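Local coordinates for protein mandelate racemase/muconate lactonizing enzyme (Roseovarius nubinhibens, PDB 2QDD) that is of unknown function but, as a magnesium-binding member of the enolase superfamily, probably catalyses racemase- or lactonizing-type chemistry on a carboxylate substrate, at residues A[196-201]-A[242-247]; A[57-62]-A[265-270]; A[250-255]-A[287-292]. One frame throughout, in Å; residues are numbered along the deposited sequence.

Contact 1 of 3, residues A[196-201]-A[242-247]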
ATOM      1  N   ASP A 196     -28.089 -11.451  10.632  1.00 31.56           N
ATOM      2  CA  ASP A 196     -27.115 -12.538  10.644  1.00 36.08           C
ATOM      3  C   ASP A 196     -27.281 -13.416   9.403  1.00 35.02           C
ATOM      4  O   ASP A 196     -28.307 -14.078   9.210  1.00 37.08           O
ATOM      5  CB  ASP A 196     -27.245 -13.362  11.931  1.00 36.31           C
ATOM      6  CG  ASP A 196     -26.227 -14.497  12.026  1.00 50.20           C
ATOM      7  OD1 ASP A 196     -25.194 -14.481  11.313  1.00 50.06           O
ATOM      8  OD2 ASP A 196     -26.463 -15.417  12.839  1.00 62.78           O
ATOM      9  N   VAL A 197     -26.246 -13.404   8.574  1.00 32.49           N
ATOM     10  CA  VAL A 197     -26.285 -13.961   7.228  1.00 33.00           C
ATOM     11  C   VAL A 197     -25.749 -15.384   7.313  1.00 36.94           C
ATOM     12  O   VAL A 197     -26.090 -16.238   6.485  1.00 39.58           O
ATOM     13  CB  VAL A 197     -25.413 -13.101   6.273  1.00 32.68           C
ATOM     14  CG1 VAL A 197     -25.390 -13.657   4.871  1.00 26.08           C
ATOM     15  CG2 VAL A 197     -25.899 -11.656   6.260  1.00 34.00           C
ATOM     16  N   ASN A 198     -24.947 -15.612   8.359  1.00 40.57           N
ATOM     17  CA  ASN A 198     -24.168 -16.832   8.564  0.50 40.47           C
ATOM     18  C   ASN A 198     -23.539 -17.427   7.324  1.00 41.16           C
ATOM     19  O   ASN A 198     -23.786 -18.578   6.942  1.00 42.06           O
ATOM     20  CB  ASN A 198     -24.913 -17.873   9.395  0.50 41.05           C
ATOM     21  CG  ASN A 198     -24.075 -18.386  10.553  0.50 40.56           C
ATOM     22  OD1 ASN A 198     -24.489 -18.306  11.713  0.50 38.31           O
ATOM     23  ND2 ASN A 198     -22.882 -18.910  10.246  0.50 19.14           N
ATOM     24  N   ARG A 199     -22.700 -16.599   6.695  1.00 38.79           N
ATOM     25  CA  ARG A 199     -21.824 -16.987   5.574  1.00 33.95           C
ATOM     26  C   ARG A 199     -22.525 -17.412   4.278  1.00 31.78           C
ATOM     27  O   ARG A 199     -21.886 -17.953   3.377  1.00 39.53           O
ATOM     28  CB  ARG A 199     -20.769 -18.019   6.003  1.00 31.42           C
ATOM     29  CG  ARG A 199     -19.952 -17.612   7.213  1.00 29.61           C
ATOM     30  CD  ARG A 199     -19.083 -18.744   7.707  1.00 35.19           C
ATOM     31  NE  ARG A 199     -19.851 -19.675   8.528  1.00 31.08           N
ATOM     32  CZ  ARG A 199     -19.343 -20.732   9.155  1.00 35.09           C
ATOM     33  NH1 ARG A 199     -20.137 -21.507   9.884  1.00 34.13           N
ATOM     34  NH2 ARG A 199     -18.049 -21.012   9.066  1.00 27.98           N
ATOM     35  N   ALA A 200     -23.822 -17.139   4.176  1.00 35.49           N
ATOM     36  CA  ALA A 200     -24.636 -17.623   3.060  1.00 39.64           C
ATOM     37  C   ALA A 200     -24.491 -16.808   1.768  1.00 40.59           C
ATOM     38  O   ALA A 200     -24.955 -17.236   0.713  1.00 48.69           O
ATOM     39  CB  ALA A 200     -26.100 -17.720   3.471  1.00 39.88           C
ATOM     40  N   TRP A 201     -23.854 -15.642   1.850  1.00 37.67           N
ATOM     41  CA  TRP A 201     -23.608 -14.817   0.673  1.00 31.84           C
ATOM     42  C   TRP A 201     -22.229 -15.049   0.056  1.00 35.93           C
ATOM     43  O   TRP A 201     -21.272 -15.407   0.749  1.00 37.74           O
ATOM     44  CB  TRP A 201     -23.802 -13.338   1.008  1.00 32.22           C
ATOM     45  CG  TRP A 201     -25.226 -12.951   1.261  1.00 29.31           C
ATOM     46  CD1 TRP A 201     -26.348 -13.642   0.886  1.00 32.90           C
ATOM     47  CD2 TRP A 201     -25.688 -11.772   1.935  1.00 31.91           C
ATOM     48  NE1 TRP A 201     -27.477 -12.965   1.289  1.00 39.40           N
ATOM     49  CE2 TRP A 201     -27.102 -11.818   1.938  1.00 29.14           C
ATOM     50  CE3 TRP A 201     -25.046 -10.688   2.551  1.00 35.73           C
ATOM     51  CZ2 TRP A 201     -27.879 -10.818   2.524  1.00 29.78           C
ATOM     52  CZ3 TRP A 201     -25.822  -9.691   3.125  1.00 33.08           C
ATOM     53  CH2 TRP A 201     -27.222  -9.767   3.114  1.00 30.58           C
ATOM     54  N   LEU A 242     -17.765  -9.475  12.455  1.00 25.14           N
ATOM     55  CA  LEU A 242     -17.158 -10.763  12.115  1.00 24.31           C
ATOM     56  C   LEU A 242     -17.291 -11.765  13.250  1.00 27.17           C
ATOM     57  O   LEU A 242     -17.462 -11.373  14.401  1.00 25.56           O
ATOM     58  CB  LEU A 242     -15.690 -10.591  11.737  1.00 21.72           C
ATOM     59  CG  LEU A 242     -15.397  -9.761  10.487  1.00 27.04           C
ATOM     60  CD1 LEU A 242     -13.907  -9.712  10.278  1.00 21.73           C
ATOM     61  CD2 LEU A 242     -16.094 -10.310   9.253  1.00 25.71           C
ATOM     62  N   ASP A 243     -17.216 -13.055  12.913  1.00 25.37           N
ATOM     63  CA  ASP A 243     -17.492 -14.142  13.859  1.00 25.57           C
ATOM     64  C   ASP A 243     -16.715 -15.404  13.473  1.00 24.05           C
ATOM     65  O   ASP A 243     -15.622 -15.639  13.982  1.00 23.54           O
ATOM     66  CB  ASP A 243     -19.010 -14.404  13.949  1.00 34.74           C
ATOM     67  CG  ASP A 243     -19.388 -15.456  15.010  1.00 38.99           C
ATOM     68  OD1 ASP A 243     -18.546 -15.825  15.859  1.00 43.87           O
ATOM     69  OD2 ASP A 243     -20.551 -15.912  14.993  1.00 46.13           O
ATOM     70  N   GLU A 244     -17.268 -16.198  12.561  1.00 26.09           N
ATOM     71  CA  GLU A 244     -16.817 -17.579  12.351  1.00 28.37           C
ATOM     72  C   GLU A 244     -15.447 -17.721  11.684  1.00 31.23           C
ATOM     73  O   GLU A 244     -14.813 -18.766  11.811  1.00 35.59           O
ATOM     74  CB  GLU A 244     -17.868 -18.375  11.574  1.00 28.51           C
ATOM     75  CG  GLU A 244     -19.159 -18.628  12.358  1.00 29.26           C
ATOM     76  CD  GLU A 244     -20.229 -17.573  12.104  1.00 38.36           C
ATOM     77  OE1 GLU A 244     -19.913 -16.531  11.493  1.00 39.26           O
ATOM     78  OE2 GLU A 244     -21.390 -17.782  12.514  1.00 47.72           O
ATOM     79  N   CYS A 245     -14.993 -16.680  10.983  1.00 26.93           N
ATOM     80  CA  CYS A 245     -13.690 -16.711  10.312  1.00 31.47           C
ATOM     81  C   CYS A 245     -12.511 -16.453  11.251  1.00 28.69           C
ATOM     82  O   CYS A 245     -11.356 -16.551  10.839  1.00 37.89           O
ATOM     83  CB  CYS A 245     -13.650 -15.758   9.106  1.00 30.63           C
ATOM     84  SG  CYS A 245     -13.970 -14.006   9.471  1.00 37.82           S
ATOM     85  N   LEU A 246     -12.805 -16.131  12.508  1.00 25.92           N
ATOM     86  CA  LEU A 246     -11.787 -15.695  13.456  1.00 31.85           C
ATOM     87  C   LEU A 246     -11.397 -16.809  14.430  1.00 32.53           C
ATOM     88  O   LEU A 246     -11.994 -16.961  15.491  1.00 39.95           O
ATOM     89  CB  LEU A 246     -12.279 -14.472  14.230  1.00 34.58           C
ATOM     90  CG  LEU A 246     -12.716 -13.228  13.461  1.00 34.16           C
ATOM     91  CD1 LEU A 246     -13.634 -12.428  14.352  1.00 36.05           C
ATOM     92  CD2 LEU A 246     -11.518 -12.397  13.024  1.00 33.45           C
ATOM     93  N   HIS A 247     -10.387 -17.582  14.066  1.00 35.65           N
ATOM     94  CA  HIS A 247     -10.068 -18.803  14.798  1.00 39.42           C
ATOM     95  C   HIS A 247      -9.016 -18.578  15.879  1.00 40.07           C
ATOM     96  O   HIS A 247      -8.986 -19.299  16.880  1.00 44.12           O
ATOM     97  CB  HIS A 247      -9.638 -19.913  13.833  1.00 37.69           C
ATOM     98  CG  HIS A 247     -10.695 -20.285  12.838  1.00 43.40           C
ATOM     99  ND1 HIS A 247     -11.821 -21.002  13.182  1.00 42.47           N
ATOM    100  CD2 HIS A 247     -10.802 -20.026  11.514  1.00 47.62           C
ATOM    101  CE1 HIS A 247     -12.575 -21.171  12.111  1.00 46.35           C
ATOM    102  NE2 HIS A 247     -11.979 -20.590  11.085  1.00 46.10           N
TER

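Contact 2 of 3, residues A[57-62]-A[265-270]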
ATOM      1  N   HIS A  57     -21.492 -30.632  13.980  1.00 38.31           N
ATOM      2  CA  HIS A  57     -20.144 -30.851  13.467  1.00 31.84           C
ATOM      3  C   HIS A  57     -19.887 -30.119  12.146  1.00 33.58           C
ATOM      4  O   HIS A  57     -18.838 -30.305  11.538  1.00 37.87           O
ATOM      5  CB  HIS A  57     -19.848 -32.352  13.333  1.00 33.35           C
ATOM      6  CG  HIS A  57     -20.884 -33.116  12.568  1.00 33.67           C
ATOM      7  ND1 HIS A  57     -20.961 -33.093  11.191  1.00 33.49           N
ATOM      8  CD2 HIS A  57     -21.882 -33.930  12.986  1.00 33.76           C
ATOM      9  CE1 HIS A  57     -21.968 -33.851  10.795  1.00 30.64           C
ATOM     10  NE2 HIS A  57     -22.542 -34.372  11.864  1.00 40.93           N
ATOM     11  N   SER A  58     -20.841 -29.287  11.719  1.00 30.60           N
ATOM     12  CA  SER A  58     -20.747 -28.609  10.430  0.50 32.32           C
ATOM     13  C   SER A  58     -20.548 -27.096  10.564  1.00 31.62           C
ATOM     14  O   SER A  58     -20.195 -26.424   9.595  1.00 35.41           O
ATOM     15  CB  SER A  58     -21.967 -28.933   9.558  0.50 31.79           C
ATOM     16  OG  SER A  58     -23.042 -28.044   9.804  0.50 40.81           O
ATOM     17  N   TYR A  59     -20.765 -26.571  11.767  1.00 30.62           N
ATOM     18  CA  TYR A  59     -20.727 -25.129  12.015  1.00 26.77           C
ATOM     19  C   TYR A  59     -19.304 -24.552  12.003  1.00 30.36           C
ATOM     20  O   TYR A  59     -19.042 -23.550  11.337  1.00 30.80           O
ATOM     21  CB  TYR A  59     -21.440 -24.801  13.334  1.00 26.84           C
ATOM     22  CG  TYR A  59     -21.449 -23.336  13.702  1.00 27.63           C
ATOM     23  CD1 TYR A  59     -22.093 -22.393  12.901  1.00 28.84           C
ATOM     24  CD2 TYR A  59     -20.821 -22.895  14.860  1.00 26.78           C
ATOM     25  CE1 TYR A  59     -22.092 -21.042  13.240  1.00 29.24           C
ATOM     26  CE2 TYR A  59     -20.810 -21.550  15.208  1.00 31.45           C
ATOM     27  CZ  TYR A  59     -21.445 -20.630  14.395  1.00 28.95           C
ATOM     28  OH  TYR A  59     -21.435 -19.297  14.750  1.00 36.87           O
ATOM     29  N   LEU A  60     -18.408 -25.196  12.745  1.00 24.86           N
ATOM     30  CA  LEU A  60     -17.026 -24.765  12.912  1.00 27.17           C
ATOM     31  C   LEU A  60     -16.136 -26.017  12.828  1.00 29.60           C
ATOM     32  O   LEU A  60     -16.659 -27.137  12.860  1.00 25.94           O
ATOM     33  CB  LEU A  60     -16.855 -24.082  14.280  1.00 26.74           C
ATOM     34  CG  LEU A  60     -17.329 -22.636  14.435  1.00 24.48           C
ATOM     35  CD1 LEU A  60     -17.204 -22.204  15.876  1.00 23.32           C
ATOM     36  CD2 LEU A  60     -16.612 -21.657  13.503  1.00 24.47           C
ATOM     37  N   PRO A  61     -14.795 -25.844  12.700  1.00 31.50           N
ATOM     38  CA  PRO A  61     -13.881 -26.988  12.860  1.00 29.49           C
ATOM     39  C   PRO A  61     -13.885 -27.599  14.260  1.00 27.62           C
ATOM     40  O   PRO A  61     -12.941 -27.401  15.034  1.00 32.21           O
ATOM     41  CB  PRO A  61     -12.505 -26.392  12.538  1.00 29.97           C
ATOM     42  CG  PRO A  61     -12.791 -25.157  11.780  1.00 34.54           C
ATOM     43  CD  PRO A  61     -14.054 -24.621  12.347  1.00 26.20           C
ATOM     44  N   ALA A  62     -14.938 -28.357  14.550  1.00 26.10           N
ATOM     45  CA  ALA A  62     -15.249 -28.833  15.894  1.00 24.91           C
ATOM     46  C   ALA A  62     -16.306 -29.927  15.811  1.00 22.96           C
ATOM     47  O   ALA A  62     -17.266 -29.810  15.054  1.00 28.28           O
ATOM     48  CB  ALA A  62     -15.759 -27.689  16.753  1.00 23.91           C
ATOM     49  N   LYS A 265     -17.740 -11.019  17.208  1.00 22.37           N
ATOM     50  CA  LYS A 265     -18.200 -11.959  18.231  1.00 24.73           C
ATOM     51  C   LYS A 265     -17.023 -12.723  18.802  1.00 23.14           C
ATOM     52  O   LYS A 265     -16.136 -13.150  18.060  1.00 28.47           O
ATOM     53  CB  LYS A 265     -19.198 -12.961  17.649  1.00 23.25           C
ATOM     54  CG  LYS A 265     -20.534 -12.367  17.273  1.00 28.78           C
ATOM     55  CD  LYS A 265     -21.591 -13.443  17.189  1.00 39.01           C
ATOM     56  CE  LYS A 265     -22.976 -12.857  17.335  1.00 43.09           C
ATOM     57  NZ  LYS A 265     -24.036 -13.798  16.880  1.00 50.61           N
ATOM     58  N   ILE A 266     -17.013 -12.891  20.121  1.00 21.99           N
ATOM     59  CA  ILE A 266     -16.026 -13.751  20.773  1.00 27.71           C
ATOM     60  C   ILE A 266     -16.705 -14.969  21.396  1.00 33.62           C
ATOM     61  O   ILE A 266     -17.646 -14.837  22.187  1.00 30.29           O
ATOM     62  CB  ILE A 266     -15.194 -13.004  21.844  1.00 27.79           C
ATOM     63  CG1 ILE A 266     -14.720 -11.648  21.310  1.00 24.99           C
ATOM     64  CG2 ILE A 266     -13.996 -13.853  22.279  1.00 22.07           C
ATOM     65  CD1 ILE A 266     -14.333 -10.700  22.391  1.00 16.95           C
ATOM     66  N   LYS A 267     -16.229 -16.151  21.010  1.00 28.83           N
ATOM     67  CA  LYS A 267     -16.789 -17.411  21.474  1.00 26.59           C
ATOM     68  C   LYS A 267     -15.659 -18.332  21.906  1.00 26.83           C
ATOM     69  O   LYS A 267     -14.864 -18.748  21.068  1.00 31.54           O
ATOM     70  CB  LYS A 267     -17.624 -18.070  20.369  1.00 26.81           C
ATOM     71  CG  LYS A 267     -18.835 -17.257  19.949  1.00 24.95           C
ATOM     72  CD  LYS A 267     -19.714 -18.017  19.012  1.00 26.44           C
ATOM     73  CE  LYS A 267     -20.608 -17.057  18.264  1.00 30.76           C
ATOM     74  NZ  LYS A 267     -21.442 -17.792  17.277  1.00 38.51           N
ATOM     75  N   PRO A 268     -15.581 -18.646  23.215  1.00 29.85           N
ATOM     76  CA  PRO A 268     -14.504 -19.449  23.807  1.00 29.53           C
ATOM     77  C   PRO A 268     -14.223 -20.782  23.097  1.00 28.18           C
ATOM     78  O   PRO A 268     -13.058 -21.139  22.922  1.00 29.10           O
ATOM     79  CB  PRO A 268     -14.996 -19.697  25.236  1.00 30.19           C
ATOM     80  CG  PRO A 268     -15.873 -18.548  25.532  1.00 31.80           C
ATOM     81  CD  PRO A 268     -16.554 -18.212  24.237  1.00 30.38           C
ATOM     82  N   ASN A 269     -15.273 -21.491  22.679  1.00 27.97           N
ATOM     83  CA  ASN A 269     -15.107 -22.744  21.941  1.00 29.84           C
ATOM     84  C   ASN A 269     -14.520 -22.594  20.533  1.00 26.57           C
ATOM     85  O   ASN A 269     -13.936 -23.534  20.005  1.00 34.78           O
ATOM     86  CB  ASN A 269     -16.405 -23.562  21.914  1.00 29.18           C
ATOM     87  CG  ASN A 269     -16.149 -25.070  21.761  1.00 33.31           C
ATOM     88  OD1 ASN A 269     -16.307 -25.631  20.679  1.00 30.10           O
ATOM     89  ND2 ASN A 269     -15.743 -25.719  22.846  1.00 22.23           N
ATOM     90  N   ARG A 270     -14.665 -21.414  19.935  1.00 28.69           N
ATOM     91  CA  ARG A 270     -13.956 -21.086  18.696  1.00 22.17           C
ATOM     92  C   ARG A 270     -12.488 -20.692  18.923  1.00 24.32           C
ATOM     93  O   ARG A 270     -11.608 -21.100  18.158  1.00 21.95           O
ATOM     94  CB  ARG A 270     -14.707 -20.011  17.902  1.00 23.37           C
ATOM     95  CG  ARG A 270     -14.035 -19.599  16.593  1.00 18.98           C
ATOM     96  CD  ARG A 270     -14.917 -18.734  15.679  1.00 22.71           C
ATOM     97  NE  ARG A 270     -15.804 -17.792  16.374  1.00 28.65           N
ATOM     98  CZ  ARG A 270     -15.434 -16.635  16.925  1.00 27.90           C
ATOM     99  NH1 ARG A 270     -14.171 -16.238  16.904  1.00 26.85           N
ATOM    100  NH2 ARG A 270     -16.345 -15.865  17.507  1.00 27.41           N
TER
HETATM  101  O   HOH W   1     -18.855 -18.595  15.772  1.00 35.91           O

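Contact 3 of 3, residues A[250-255]-A[287-292]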
ATOM      1  N   SER A 250      -4.224 -13.944  15.663  1.00 30.00           N
ATOM      2  CA  SER A 250      -3.641 -13.408  14.433  1.00 32.79           C
ATOM      3  C   SER A 250      -4.672 -13.095  13.351  1.00 29.68           C
ATOM      4  O   SER A 250      -4.446 -12.209  12.524  1.00 29.54           O
ATOM      5  CB  SER A 250      -2.577 -14.360  13.884  1.00 31.03           C
ATOM      6  OG  SER A 250      -3.170 -15.574  13.459  1.00 34.46           O
ATOM      7  N   ASP A 251      -5.793 -13.823  13.363  1.00 28.93           N
ATOM      8  CA  ASP A 251      -6.948 -13.510  12.512  1.00 26.75           C
ATOM      9  C   ASP A 251      -7.640 -12.207  12.893  1.00 25.62           C
ATOM     10  O   ASP A 251      -8.209 -11.535  12.033  1.00 30.14           O
ATOM     11  CB  ASP A 251      -7.968 -14.657  12.520  1.00 31.98           C
ATOM     12  CG  ASP A 251      -7.388 -15.972  12.007  1.00 45.46           C
ATOM     13  OD1 ASP A 251      -7.841 -17.039  12.474  1.00 48.69           O
ATOM     14  OD2 ASP A 251      -6.484 -15.940  11.139  1.00 49.62           O
ATOM     15  N   HIS A 252      -7.597 -11.861  14.182  1.00 23.20           N
ATOM     16  CA  HIS A 252      -8.183 -10.617  14.680  1.00 20.55           C
ATOM     17  C   HIS A 252      -7.296  -9.428  14.331  1.00 24.74           C
ATOM     18  O   HIS A 252      -7.784  -8.373  13.904  1.00 23.11           O
ATOM     19  CB  HIS A 252      -8.413 -10.694  16.192  1.00 17.33           C
ATOM     20  CG  HIS A 252      -9.411 -11.731  16.594  1.00 19.26           C
ATOM     21  ND1 HIS A 252      -9.099 -13.070  16.681  1.00 21.23           N
ATOM     22  CD2 HIS A 252     -10.727 -11.629  16.901  1.00 15.77           C
ATOM     23  CE1 HIS A 252     -10.173 -13.749  17.042  1.00 18.80           C
ATOM     24  NE2 HIS A 252     -11.176 -12.898  17.179  1.00 19.90           N
ATOM     25  N   LEU A 253      -5.993  -9.626  14.527  1.00 19.35           N
ATOM     26  CA  LEU A 253      -4.934  -8.745  14.039  1.00 28.21           C
ATOM     27  C   LEU A 253      -5.017  -8.453  12.543  1.00 28.10           C
ATOM     28  O   LEU A 253      -4.840  -7.314  12.122  1.00 29.62           O
ATOM     29  CB  LEU A 253      -3.579  -9.383  14.350  1.00 27.80           C
ATOM     30  CG  LEU A 253      -2.535  -8.587  15.129  1.00 36.81           C
ATOM     31  CD1 LEU A 253      -3.132  -7.895  16.343  1.00 37.35           C
ATOM     32  CD2 LEU A 253      -1.389  -9.505  15.535  1.00 31.58           C
ATOM     33  N   ALA A 254      -5.280  -9.495  11.756  1.00 32.49           N
ATOM     34  CA  ALA A 254      -5.538  -9.377  10.322  1.00 28.69           C
ATOM     35  C   ALA A 254      -6.796  -8.583   9.999  1.00 30.06           C
ATOM     36  O   ALA A 254      -6.768  -7.724   9.119  1.00 34.28           O
ATOM     37  CB  ALA A 254      -5.601 -10.759   9.676  1.00 26.21           C
ATOM     38  N   ALA A 255      -7.891  -8.871  10.705  1.00 28.44           N
ATOM     39  CA  ALA A 255      -9.156  -8.143  10.530  1.00 23.44           C
ATOM     40  C   ALA A 255      -8.988  -6.655  10.826  1.00 25.95           C
ATOM     41  O   ALA A 255      -9.507  -5.807  10.098  1.00 29.22           O
ATOM     42  CB  ALA A 255     -10.250  -8.740  11.422  1.00 18.17           C
ATOM     43  N   VAL A 287      -8.919  -1.086  20.364  1.00 28.83           N
ATOM     44  CA  VAL A 287      -9.103  -0.631  18.981  1.00 22.74           C
ATOM     45  C   VAL A 287     -10.528  -0.139  18.715  1.00 25.03           C
ATOM     46  O   VAL A 287     -10.857   0.294  17.604  1.00 28.25           O
ATOM     47  CB  VAL A 287      -8.669  -1.713  17.931  1.00 25.70           C
ATOM     48  CG1 VAL A 287      -7.223  -2.119  18.141  1.00 24.84           C
ATOM     49  CG2 VAL A 287      -9.568  -2.941  17.974  1.00 21.06           C
ATOM     50  N   GLY A 288     -11.366  -0.215  19.745  1.00 23.94           N
ATOM     51  CA  GLY A 288     -12.709   0.348  19.709  1.00 26.50           C
ATOM     52  C   GLY A 288     -13.733  -0.527  19.018  1.00 25.08           C
ATOM     53  O   GLY A 288     -14.693  -0.018  18.448  1.00 26.73           O
ATOM     54  N   TRP A 289     -13.527  -1.841  19.065  1.00 25.11           N
ATOM     55  CA  TRP A 289     -14.523  -2.792  18.578  1.00 23.95           C
ATOM     56  C   TRP A 289     -15.706  -2.872  19.533  1.00 23.43           C
ATOM     57  O   TRP A 289     -15.559  -2.679  20.738  1.00 24.42           O
ATOM     58  CB  TRP A 289     -13.908  -4.185  18.407  1.00 21.29           C
ATOM     59  CG  TRP A 289     -13.099  -4.372  17.149  1.00 27.05           C
ATOM     60  CD1 TRP A 289     -13.065  -3.551  16.059  1.00 24.64           C
ATOM     61  CD2 TRP A 289     -12.217  -5.467  16.854  1.00 15.37           C
ATOM     62  NE1 TRP A 289     -12.212  -4.061  15.107  1.00 28.26           N
ATOM     63  CE2 TRP A 289     -11.682  -5.238  15.568  1.00 25.51           C
ATOM     64  CE3 TRP A 289     -11.828  -6.619  17.553  1.00 22.44           C
ATOM     65  CZ2 TRP A 289     -10.770  -6.119  14.964  1.00 22.65           C
ATOM     66  CZ3 TRP A 289     -10.920  -7.493  16.953  1.00 22.74           C
ATOM     67  CH2 TRP A 289     -10.408  -7.236  15.670  1.00 21.51           C
ATOM     68  N   GLN A 290     -16.880  -3.158  18.985  1.00 27.56           N
ATOM     69  CA  GLN A 290     -18.022  -3.553  19.798  1.00 28.94           C
ATOM     70  C   GLN A 290     -18.258  -5.050  19.643  1.00 28.62           C
ATOM     71  O   GLN A 290     -18.084  -5.589  18.561  1.00 30.44           O
ATOM     72  CB  GLN A 290     -19.253  -2.769  19.373  1.00 31.51           C
ATOM     73  CG  GLN A 290     -19.226  -1.318  19.805  1.00 35.90           C
ATOM     74  CD  GLN A 290     -20.575  -0.662  19.675  1.00 37.39           C
ATOM     75  OE1 GLN A 290     -21.221  -0.745  18.630  1.00 40.57           O
ATOM     76  NE2 GLN A 290     -21.018  -0.009  20.740  1.00 45.25           N
ATOM     77  N   MET A 291     -18.627  -5.727  20.729  1.00 25.30           N
ATOM     78  CA  MET A 291     -18.411  -7.172  20.832  1.00 25.65           C
ATOM     79  C   MET A 291     -19.609  -7.918  21.419  1.00 28.00           C
ATOM     80  O   MET A 291     -20.137  -7.512  22.445  1.00 27.42           O
ATOM     81  CB  MET A 291     -17.137  -7.476  21.637  1.00 22.40           C
ATOM     82  CG  MET A 291     -15.833  -7.038  20.962  1.00 22.57           C
ATOM     83  SD  MET A 291     -14.356  -7.245  21.971  1.00 17.23           S
ATOM     84  CE  MET A 291     -14.358  -5.773  22.982  1.00 11.18           C
ATOM     85  N   HIS A 292     -20.041  -8.993  20.752  1.00 27.32           N
ATOM     86  CA  HIS A 292     -20.952  -9.977  21.356  1.00 30.43           C
ATOM     87  C   HIS A 292     -20.109 -11.071  21.994  1.00 29.06           C
ATOM     88  O   HIS A 292     -19.241 -11.642  21.345  1.00 32.47           O
ATOM     89  CB  HIS A 292     -21.871 -10.625  20.315  1.00 26.28           C
ATOM     90  CG  HIS A 292     -22.831  -9.680  19.668  1.00 33.93           C
ATOM     91  ND1 HIS A 292     -24.031  -9.321  20.242  1.00 38.68           N
ATOM     92  CD2 HIS A 292     -22.782  -9.038  18.478  1.00 39.20           C
ATOM     93  CE1 HIS A 292     -24.671  -8.489  19.442  1.00 30.84           C
ATOM     94  NE2 HIS A 292     -23.933  -8.300  18.365  1.00 43.16           N
TER

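Contact 1 of 3, residues A[196-201]-A[242-247]
The guanidinium of R199 lies flat over the side chain of E244, its plane only 9° from that of the carboxylate. The pair joins two loops at the C-terminal ends of strands 192-196 and 240-242 of the β/α barrel, where D196, D243 and E244 belong, with E220, to the magnesium site, which holds no metal in this chain. What R199 covers is chiefly the aliphatic part of E244, with R199 NH2 3.6 Å from E244 CB. No N-H points at the carboxylate, and R199 NE stays 4.3 Å from E244 OE1, so the attraction is one of charge and stacking. Arginine suits the place because its flat cation can cover methylenes while NH1 turns to the carbonyl oxygen of Y59. The bend of E244 at chi2 (93°) lays the carboxylate almost parallel to the guanidinium and brings OE2 near the N198 amide; the hydroxyl of Y59 hydrogen-bonds this oxygen. The 196-201 loop is tightened by a type I' turn from V197 to A200 and an Asx turn at D196, whose OD1 receives the backbone N of N198 at 3.2 Å, from well above the carboxylate plane.

Contact 2 of 3, residues A[57-62]-A[265-270]
R270 packs its aliphatic stem on L60 and turns its charged end back to K265, L246 and D243. R270 CB lies 3.9 Å from L60 CD1, and R270 CD rests 4.0 Å from L60 CD2, so the leucine fork covers the methylenes of a buried arginine. CG stands opposite the backbone N (chi1 180°), which carries the chain across the leucine before it bends at chi3. Beyond the bend every nitrogen has a partner. R270 NE donates to water 1 at 3.2 Å, and this water in turn donates to Y59 OH. NH1 is taken by the carbonyl oxygen of L246. R270 NH2 bonds K265 O at 2.8 Å, reaching it from above the carbonyl plane, and also forms a salt bridge with D243 of the magnesium site. With a methionine here, D243 would probably lose one of its cationic partners, and the carbonyls of K265 and L246 the donor that ties them together.

K267, extended beyond CG, comes in almost at right angles to Y59. K267 NZ sits at the ring edge, near the ring plane, and donates to Y59 OH at 2.9 Å; the same NZ forms a salt bridge with D243. The tyrosine hydroxyl is thus met by the lysine, the water and the carboxylate of E244, and a phenol suits a spot where one atom must both give and take. H57 ND1 hydrogen-bonds the carbonyl oxygen of Q96 of a neighbouring subunit. A loop of the N-terminal capping domain reaching over the C-terminal end of a barrel strand, beside the metal ligands, is typical of enolase-superfamily active sites, which form between the capping domain and the barrel.

Contact 3 of 3, residues A[250-255]-A[287-292]
W289 drives the far edge of its indole into helix 249-258, meeting H252 at about a right angle. W289 lies between helix 274-287 and strand 290-293 of the β/α barrel; G288, with positive phi in a Schellman motif, ends helix 274-287 and lets the chain turn toward strand 290-293. With CG beside its own backbone N (chi1 -79°), W289 points its six-membered ring at the neighbouring helix. W289 CH2 comes 3.4 Å from H252 O, which lies near the indole plane, and 4.0 Å from H252 CB. At the next corner W289 CZ3 approaches H252 CD2 at 4.1 Å, near the plane of the imidazole and at its edge, so the two rings do not stack. A255 CB adds an apolar neighbour 4.4 Å from W289 CZ2, where only a small methyl is presented to the ring. One indole face is covered by V287 CG2, and F283 packs edge-to-face with the ring. H252 turns its polar ND1 to the carbonyl of E248, so that its side chain offers W289 the carbons CB and CD2. With no hydrogen bond across it, the contact rests on shape and van der Waals packing, although the slightly positive C-H edge at CH2 probably suits the H252 carbonyl oxygen.

Overall arrangement
Contacts 1 and 2 have centres 11 Å apart and border the magnesium site, empty in this chain. E244 OE2 lies 2.7 Å from Y59 OH, and L246 O 2.7 Å from R270 NH1, so 242-247 is tied to the 57-62 loop and to R270; the other loop of contact 1 joins through R199 NH1 and the carbonyl of Y59. Contact 3 lies farther off, its centre 14 Å from contact 1 and 16 Å from contact 2. It joins contact 2 by strand pairing (I266 N to H292 O, 2.8 Å) and contact 1 by packing of L246 CB on H252 NE2 (3.5 Å). The side chain of H252 is about 8 Å from that of D243, placing contact 3 outside the ligand shell.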